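Local coordinates for putative uncharacterized protein PH0186 (Pyrococcus horikoshii, PDB 2ZTS) that binds ADP and a magnesium ion and is probably an ATP-binding KaiC-like member of the P-loop NTPases, at residues T41-F46 with I203-Q208; G59-F64 with N135-V140; D142-I147 with S190-E195. One frame throughout, in Å; residues are numbered along the deposited sequence.

Contact 1: residues T41-F46 with I203-Q208. With MG (magnesium ion), chain I; ADP (adenosine-5'-diphosphate), chain H.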
# COMPACT_ATOMS: atom_id res chain seq x y z
N THR C 41 14.79 -19.30 -5.82
CA THR C 41 15.64 -19.37 -4.63
C THR C 41 16.00 -20.82 -4.24
O THR C 41 16.81 -21.00 -3.39
CB THR C 41 15.01 -18.65 -3.44
OG1 THR C 41 13.68 -19.16 -3.20
CG2 THR C 41 14.83 -17.07 -3.74
N GLY C 42 15.48 -21.82 -4.91
CA GLY C 42 15.89 -23.21 -4.74
C GLY C 42 14.82 -24.05 -4.12
O GLY C 42 15.11 -25.18 -3.74
N LYS C 43 13.60 -23.56 -4.07
CA LYS C 43 12.52 -24.30 -3.38
C LYS C 43 12.27 -25.69 -3.93
O LYS C 43 12.25 -26.67 -3.19
CB LYS C 43 11.21 -23.54 -3.45
CG LYS C 43 11.21 -22.20 -2.71
CD LYS C 43 9.88 -21.62 -2.69
CE LYS C 43 9.38 -21.08 -4.03
NZ LYS C 43 10.27 -20.26 -4.82
N THR C 44 11.98 -25.75 -5.22
CA THR C 44 11.77 -27.01 -5.91
C THR C 44 12.91 -28.02 -5.74
O THR C 44 12.67 -29.19 -5.45
CB THR C 44 11.46 -26.71 -7.36
OG1 THR C 44 10.15 -26.19 -7.41
CG2 THR C 44 11.36 -27.97 -8.24
N THR C 45 14.12 -27.55 -5.89
CA THR C 45 15.34 -28.29 -5.76
C THR C 45 15.53 -28.92 -4.38
O THR C 45 15.77 -30.11 -4.25
CB THR C 45 16.52 -27.35 -6.11
OG1 THR C 45 16.39 -27.04 -7.50
CG2 THR C 45 17.85 -28.05 -6.03
N PHE C 46 15.40 -28.09 -3.36
CA PHE C 46 15.47 -28.46 -1.96
C PHE C 46 14.37 -29.52 -1.63
O PHE C 46 14.66 -30.56 -1.05
CB PHE C 46 15.25 -27.19 -1.18
CG PHE C 46 15.44 -27.31 0.26
CD1 PHE C 46 16.52 -26.72 0.86
CD2 PHE C 46 14.53 -28.02 1.04
CE1 PHE C 46 16.70 -26.83 2.22
CE2 PHE C 46 14.70 -28.14 2.42
CZ PHE C 46 15.76 -27.55 3.01
N ILE C 203 11.19 -22.52 6.83
CA ILE C 203 12.51 -22.34 6.26
C ILE C 203 12.39 -21.29 5.15
O ILE C 203 11.56 -21.44 4.24
CB ILE C 203 13.04 -23.69 5.66
CG1 ILE C 203 13.09 -24.76 6.76
CG2 ILE C 203 14.43 -23.46 5.12
CD1 ILE C 203 13.24 -26.15 6.24
N VAL C 204 13.26 -20.28 5.22
CA VAL C 204 13.37 -19.24 4.19
C VAL C 204 14.62 -19.41 3.35
O VAL C 204 15.70 -19.54 3.88
CB VAL C 204 13.39 -17.82 4.82
CG1 VAL C 204 13.38 -16.71 3.75
CG2 VAL C 204 12.26 -17.68 5.79
N LEU C 205 14.45 -19.42 2.05
CA LEU C 205 15.49 -19.38 1.07
C LEU C 205 15.47 -18.00 0.47
O LEU C 205 14.41 -17.52 0.11
CB LEU C 205 15.21 -20.38 -0.03
CG LEU C 205 15.09 -21.86 0.31
CD1 LEU C 205 15.21 -22.74 -0.90
CD2 LEU C 205 16.11 -22.28 1.33
N ASP C 206 16.62 -17.39 0.34
CA ASP C 206 16.72 -16.00 -0.11
C ASP C 206 17.95 -15.83 -1.01
O ASP C 206 18.84 -16.71 -1.06
CB ASP C 206 16.88 -15.07 1.09
CG ASP C 206 16.27 -13.69 0.86
OD1 ASP C 206 15.76 -13.43 -0.28
OD2 ASP C 206 16.25 -12.82 1.77
N LEU C 207 17.94 -14.71 -1.74
CA LEU C 207 19.07 -14.21 -2.51
C LEU C 207 19.32 -12.82 -2.02
O LEU C 207 18.44 -11.95 -2.19
CB LEU C 207 18.69 -14.10 -3.97
CG LEU C 207 18.46 -15.38 -4.72
CD1 LEU C 207 17.85 -15.10 -6.08
CD2 LEU C 207 19.75 -16.11 -4.86
N GLN C 208 20.48 -12.60 -1.39
CA GLN C 208 20.85 -11.27 -0.91
C GLN C 208 21.69 -10.51 -1.94
O GLN C 208 22.41 -11.11 -2.71
CB GLN C 208 21.63 -11.35 0.41
CG GLN C 208 20.76 -11.08 1.65
CD GLN C 208 21.59 -10.78 2.89
OE1 GLN C 208 22.43 -9.85 2.88
NE2 GLN C 208 21.37 -11.56 3.97
MG MG I . 9.80 -24.11 -8.13
PB ADP H . 12.32 -22.10 -7.18
O1B ADP H . 12.56 -21.47 -5.88
O2B ADP H . 11.76 -21.11 -8.21
O3B ADP H . 11.41 -23.37 -7.10
PA ADP H . 14.41 -23.85 -8.26
O1A ADP H . 14.56 -24.98 -7.22
O2A ADP H . 13.61 -24.24 -9.47
O3A ADP H . 13.85 -22.47 -7.60
O5' ADP H . 15.90 -23.39 -8.58
C5' ADP H . 16.44 -23.46 -9.86
C4' ADP H . 17.84 -22.90 -9.88
O4' ADP H . 18.87 -23.80 -9.54
C3' ADP H . 18.16 -22.36 -11.26
O3' ADP H . 17.50 -21.10 -11.39
C2' ADP H . 19.67 -22.39 -11.27
O2' ADP H . 20.22 -21.25 -10.70
C1' ADP H . 20.02 -23.56 -10.35
N9 ADP H . 20.26 -24.82 -11.08
C8 ADP H . 19.33 -25.57 -11.78
N7 ADP H . 19.93 -26.68 -12.27
C5 ADP H . 21.25 -26.61 -11.93
C6 ADP H . 22.33 -27.45 -12.17
N6 ADP H . 22.14 -28.70 -12.61
N1 ADP H . 23.58 -27.11 -11.64
C2 ADP H . 23.74 -25.95 -10.90
N3 ADP H . 22.65 -25.11 -10.65
C4 ADP H . 21.45 -25.44 -11.17
O HOH W 1 18.41 -18.77 -3.09
O HOH W 2 11.11 -24.56 -9.71
O HOH W 3 9.24 -22.13 -8.44
O HOH W 4 8.32 -24.79 -9.35
O HOH W 5 8.50 -23.99 -6.50

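Contact 2: residues G59-F64 with N135-V140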
# COMPACT_ATOMS: atom_id res chain seq x y z
N GLY C 59 16.35 -44.87 2.37
CA GLY C 59 15.36 -45.90 2.13
C GLY C 59 13.93 -45.58 2.52
O GLY C 59 13.14 -46.50 2.67
N GLU C 60 13.58 -44.29 2.70
CA GLU C 60 12.22 -43.90 3.06
C GLU C 60 11.44 -43.55 1.78
O GLU C 60 11.89 -42.74 0.97
CB GLU C 60 12.23 -42.73 4.06
CG GLU C 60 13.23 -42.87 5.24
CD GLU C 60 13.11 -41.79 6.35
OE1 GLU C 60 12.72 -40.62 6.07
OE2 GLU C 60 13.44 -42.10 7.53
N PRO C 61 10.28 -44.16 1.57
CA PRO C 61 9.49 -43.84 0.36
C PRO C 61 8.95 -42.42 0.43
O PRO C 61 8.62 -41.98 1.52
CB PRO C 61 8.34 -44.87 0.38
CG PRO C 61 8.77 -45.97 1.42
CD PRO C 61 9.67 -45.23 2.39
N GLY C 62 8.86 -41.74 -0.71
CA GLY C 62 8.38 -40.37 -0.78
C GLY C 62 7.45 -40.04 -1.93
O GLY C 62 7.53 -40.60 -3.02
N VAL C 63 6.53 -39.13 -1.66
CA VAL C 63 5.62 -38.63 -2.66
C VAL C 63 5.93 -37.15 -2.98
O VAL C 63 5.83 -36.31 -2.12
CB VAL C 63 4.18 -38.81 -2.24
CG1 VAL C 63 3.26 -38.26 -3.29
CG2 VAL C 63 3.85 -40.29 -1.95
N PHE C 64 6.24 -36.85 -4.22
CA PHE C 64 6.41 -35.50 -4.66
C PHE C 64 5.19 -35.11 -5.45
O PHE C 64 4.96 -35.63 -6.55
CB PHE C 64 7.69 -35.40 -5.46
CG PHE C 64 8.16 -33.99 -5.71
CD1 PHE C 64 9.32 -33.55 -5.12
CD2 PHE C 64 7.48 -33.14 -6.60
CE1 PHE C 64 9.77 -32.25 -5.32
CE2 PHE C 64 7.92 -31.84 -6.82
CZ PHE C 64 9.10 -31.39 -6.19
N ASN C 135 3.43 -46.53 1.39
CA ASN C 135 3.86 -46.35 2.79
C ASN C 135 4.86 -45.17 2.93
O ASN C 135 5.92 -45.30 3.54
CB ASN C 135 4.51 -47.63 3.30
CG ASN C 135 4.51 -47.73 4.82
OD1 ASN C 135 3.95 -46.88 5.52
ND2 ASN C 135 5.12 -48.80 5.34
N ALA C 136 4.53 -44.05 2.29
CA ALA C 136 5.40 -42.89 2.22
C ALA C 136 5.71 -42.42 3.64
O ALA C 136 4.85 -42.40 4.49
CB ALA C 136 4.70 -41.77 1.43
N LYS C 137 6.96 -42.09 3.92
CA LYS C 137 7.26 -41.36 5.12
C LYS C 137 7.52 -39.85 4.80
O LYS C 137 7.62 -39.06 5.72
CB LYS C 137 8.42 -42.02 5.88
CG LYS C 137 8.07 -43.36 6.57
CD LYS C 137 9.30 -44.23 6.70
CE LYS C 137 9.25 -45.28 7.84
NZ LYS C 137 10.64 -45.45 8.45
N ARG C 138 7.62 -39.48 3.52
CA ARG C 138 7.98 -38.13 3.11
C ARG C 138 7.00 -37.63 2.06
O ARG C 138 6.52 -38.40 1.23
CB ARG C 138 9.39 -38.14 2.55
CG ARG C 138 10.47 -38.22 3.58
CD ARG C 138 11.87 -38.11 3.02
NE ARG C 138 12.80 -38.68 3.99
CZ ARG C 138 13.99 -38.20 4.31
NH1 ARG C 138 14.49 -37.14 3.72
NH2 ARG C 138 14.72 -38.80 5.25
N LEU C 139 6.67 -36.35 2.10
CA LEU C 139 5.67 -35.77 1.19
C LEU C 139 6.09 -34.33 0.81
O LEU C 139 6.55 -33.60 1.66
CB LEU C 139 4.28 -35.78 1.84
CG LEU C 139 3.16 -35.07 1.05
CD1 LEU C 139 2.92 -35.67 -0.33
CD2 LEU C 139 1.86 -35.08 1.90
N VAL C 140 5.92 -33.95 -0.43
CA VAL C 140 6.16 -32.57 -0.89
C VAL C 140 4.94 -32.13 -1.68
O VAL C 140 4.42 -32.91 -2.46
CB VAL C 140 7.40 -32.50 -1.80
CG1 VAL C 140 7.43 -31.22 -2.61
CG2 VAL C 140 8.66 -32.63 -0.99

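Contact 3: residues D142-I147 with S190-E195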
# COMPACT_ATOMS: atom_id res chain seq x y z
N ASP C 142 4.56 -29.03 -4.03
CA ASP C 142 5.14 -27.92 -4.74
C ASP C 142 4.10 -27.51 -5.76
O ASP C 142 4.03 -28.12 -6.77
CB ASP C 142 6.41 -28.39 -5.42
CG ASP C 142 7.28 -27.27 -5.91
OD1 ASP C 142 8.14 -27.56 -6.79
OD2 ASP C 142 7.20 -26.10 -5.42
N SER C 143 3.29 -26.49 -5.53
CA SER C 143 3.43 -25.51 -4.49
C SER C 143 2.03 -25.07 -4.14
O SER C 143 1.06 -25.35 -4.88
CB SER C 143 4.18 -24.31 -5.07
OG SER C 143 3.33 -23.59 -5.97
N ILE C 144 1.90 -24.39 -3.01
CA ILE C 144 0.63 -23.79 -2.66
C ILE C 144 0.10 -22.75 -3.69
O ILE C 144 -1.07 -22.75 -4.01
CB ILE C 144 0.69 -23.24 -1.22
CG1 ILE C 144 0.71 -24.44 -0.24
CG2 ILE C 144 -0.47 -22.36 -0.91
CD1 ILE C 144 1.08 -23.98 1.12
N PRO C 145 0.91 -21.82 -4.16
CA PRO C 145 0.39 -20.91 -5.22
C PRO C 145 -0.06 -21.67 -6.48
O PRO C 145 -0.97 -21.21 -7.10
CB PRO C 145 1.60 -20.04 -5.56
CG PRO C 145 2.50 -20.13 -4.39
CD PRO C 145 2.29 -21.50 -3.76
N SER C 146 0.55 -22.80 -6.82
CA SER C 146 0.20 -23.55 -8.01
C SER C 146 -1.23 -24.09 -7.85
O SER C 146 -2.01 -24.13 -8.85
CB SER C 146 1.20 -24.68 -8.32
OG SER C 146 1.14 -25.81 -7.37
N ILE C 147 -1.60 -24.47 -6.62
CA ILE C 147 -2.95 -24.91 -6.32
C ILE C 147 -3.91 -23.71 -6.41
O ILE C 147 -4.96 -23.76 -7.01
CB ILE C 147 -3.09 -25.55 -4.92
CG1 ILE C 147 -2.23 -26.82 -4.78
CG2 ILE C 147 -4.55 -25.80 -4.61
CD1 ILE C 147 -2.18 -27.36 -3.32
N SER C 190 4.91 -15.38 3.39
CA SER C 190 4.24 -16.22 2.40
C SER C 190 3.43 -15.40 1.40
O SER C 190 3.24 -14.24 1.59
CB SER C 190 3.29 -17.12 3.13
OG SER C 190 2.34 -16.34 3.82
N ARG C 191 2.90 -16.07 0.39
CA ARG C 191 2.13 -15.43 -0.63
C ARG C 191 0.81 -14.97 -0.09
O ARG C 191 0.40 -13.85 -0.40
CB ARG C 191 1.85 -16.44 -1.77
CG ARG C 191 1.12 -15.80 -2.93
CD ARG C 191 1.24 -16.57 -4.22
NE ARG C 191 0.21 -16.19 -5.15
CZ ARG C 191 0.37 -15.39 -6.20
NH1 ARG C 191 1.53 -14.80 -6.48
NH2 ARG C 191 -0.70 -15.11 -6.93
N TYR C 192 0.11 -15.83 0.67
CA TYR C 192 -1.30 -15.55 1.08
C TYR C 192 -1.49 -15.08 2.53
O TYR C 192 -2.52 -14.51 2.86
CB TYR C 192 -2.23 -16.76 0.78
CG TYR C 192 -2.29 -17.01 -0.68
CD1 TYR C 192 -2.87 -16.08 -1.55
CD2 TYR C 192 -1.73 -18.14 -1.22
CE1 TYR C 192 -2.87 -16.31 -2.97
CE2 TYR C 192 -1.69 -18.36 -2.58
CZ TYR C 192 -2.27 -17.44 -3.45
OH TYR C 192 -2.22 -17.74 -4.80
N GLY C 193 -0.49 -15.27 3.36
CA GLY C 193 -0.60 -14.91 4.79
C GLY C 193 -1.27 -15.97 5.62
O GLY C 193 -1.67 -15.71 6.76
N ILE C 194 -1.40 -17.17 5.05
CA ILE C 194 -2.19 -18.26 5.66
C ILE C 194 -1.32 -19.53 5.81
O ILE C 194 -1.49 -20.29 6.73
CB ILE C 194 -3.42 -18.55 4.77
CG1 ILE C 194 -4.30 -17.28 4.60
CG2 ILE C 194 -4.21 -19.64 5.33
CD1 ILE C 194 -5.37 -17.38 3.49
N GLU C 195 -0.45 -19.76 4.83
CA GLU C 195 0.31 -20.96 4.73
C GLU C 195 1.03 -21.30 6.06
O GLU C 195 1.13 -22.47 6.42
CB GLU C 195 1.35 -20.81 3.61
CG GLU C 195 0.75 -20.66 2.23
CD GLU C 195 0.64 -19.20 1.76
OE1 GLU C 195 -0.08 -18.43 2.42
OE2 GLU C 195 1.34 -18.84 0.78

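Contact 1: residues T41-F46 with I203-Q208
The phosphate-binding P-loop (Walker A motif) of this KaiC-like protein rests on a strand of the central sheet where Thr41 and the turn after it meet Leu205. One branch of Leu205 does most of the touching: CD1 lies 3.4 Å from Thr41 O and also reaches Gly42 C and Lys43 N, so it packs against the Gly42-Lys43 peptide, where the helix begins. Thr41 answers with its side chain. Its CG2, anti to its own carbonyl carbon, is directed along the strand to Leu207 CG at 4.1 Å, while OG1 lies 3.7 Å from Leu205 CB and is hydrogen-bonded to Gly38 O. No direct hydrogen bond joins the segments; instead a water donates to both Thr41 O and Asp206 O. One turn on, Phe46 brings ring atom CZ to 4.3 Å from Ile203 CD1.

On the phosphate side the polar atoms face the nucleotide. The β-phosphate oxygen O1B is gripped by the amides of Gly42 and Lys43 and by Lys43 NZ, the last at 2.8 Å, with the lysine chain bent at its far end (chi3 -72°, chi4 -46°) to curl back onto the oxygen. Thr45 holds O1A of ADP with both N and OG1. Thr44 N donates to ADP O3B, and Thr44 OG1 binds magnesium at 2.2 Å; O3B and four waters complete six ligands. The helix start directed at the phosphates should add to their stabilisation.

Gly42 takes the N-cap position of helix 43-58, which packs against strand 201-209 and the adjacent strand 32-36 through Leu35. On its other side in the sheet, strand 201-209 is bordered by strand 214-223, whose Val218 touches both Ile203 and Leu205.

Contact 2: residues G59-F64 with N135-V140
The Phe64 ring carries Val140 CG1 over one face, and the Arg138 guanidinium takes Glu60 at its edge, two flat groups on one face of neighbouring parallel strands of the α/β P-loop core. The CH-pi contact places Val140 CG1 3.9 Å from the Phe64 ring centroid, 15° off the normal. The phenyl group reaches this methyl because CG is anti to the Phe64 backbone N (chi1 -166°). At the other flat group, Arg138 grips side-on with NE and NH2, both bonded to the single oxygen OE1 of Glu60. That oxygen lies nearly in the guanidinium plane, yet the carboxylate is turned 69° against it: NE comes from the anti side, somewhat out of the carboxylate plane, whereas NH2 approaches from above that plane. The remaining nitrogen, NH1, is hydrogen-bonded to Lys13 O and Phe50 O, so the charged group is fixed on several sides.

Between these ends the backbones run side by side, Gly62 beside Arg138 and Phe64 beside Val140, their axes 4.6 Å apart. Val63 is bonded through both its N and its O: N donates to Arg138 O at 3.0 Å and O accepts from Val140 N at 2.9 Å. Where the strands begin, Pro61 O accepts from Lys137 N and, weakly, from Arg138 N. Asn135, the first residue after helix 120-134, has positive phi in a Schellman motif, and the chain goes on into strand 138-142.

On the face opposite Phe64, Val63 packs on helix 120-134 and Leu139 on helix 157-171. There Val63 meets Leu139 CD1 with CB and CG1, while its CG2 methyl lies 3.8 Å from Ala136 CB.

Contact 3: residues D142-I147 with S190-E195
Apolar contact alone joins the two segments, with Ile144 and Pro145 of the first helical turn packed against the carbon chains of Arg191 and Glu195 and the edge of Tyr192. The Ile144 and Glu195 side chains run antiparallel alongside one another, bringing Ile144 CD1 to 3.5 Å from Glu195 CG. Pro145 CB lies 3.7 Å from Arg191 CD, the aliphatic part of an arginine extended from CG to NE. The Tyr192 ring offers its edge, CD2 to Ile144 CG2 and OH to Pro145 CA.

Packing and hydrogen bonds shape each segment from within. Arg191 CG, anti to its backbone N (chi1 -176°), lies over the centre of the Tyr192 ring, and Arg191 NE donates to Tyr192 OH at 2.9 Å. Glu154 holds both groups from outside, by a salt bridge to Arg191 NH2 and a hydrogen bond to Tyr192 OH. The bent Glu195 chain turns its carboxylate back into its own loop, where OE1 accepts from Ile194 N at 3.2 Å; OE2 is bonded to Thr179 OG1. In the facing segment, Ser143 follows a cis peptide and caps the helix, its OG accepting from Ser146 N.

Helix 144-149 follows directly from the C-terminal end of strand 138-142, an inner strand between 62-66 and 174-179, and is covered by the loop that leads to strand 201-209. Helix 157-171 touches Ile144 and Tyr192, and Phe197 of a neighbouring subunit packs on Pro145 and Arg191.

In the fold
The three contacts show how a nucleotide site is tied to the sheet behind it. Contact 1 holds the ADP and the magnesium-binding Thr44, and contact 3 supplies Asp142, whose OD1 lies 2.5 Å from Thr44 OG1 in a probable hydrogen bond. Contact 2 approaches from the sheet: Phe64 CE1 lies 4.2 Å from Thr44 O, and Phe64 CZ lies 4.0 Å from Asp142 OD1. Phe64 therefore touches both other contacts, although its side chain is about 8 Å from the magnesium ion. The centres of contacts 1 and 3 are about 15 Å apart, and that of contact 2 is about 21 Å from each. Along the chain, contacts 2 and 3 follow in series inside the loop closed by contact 1.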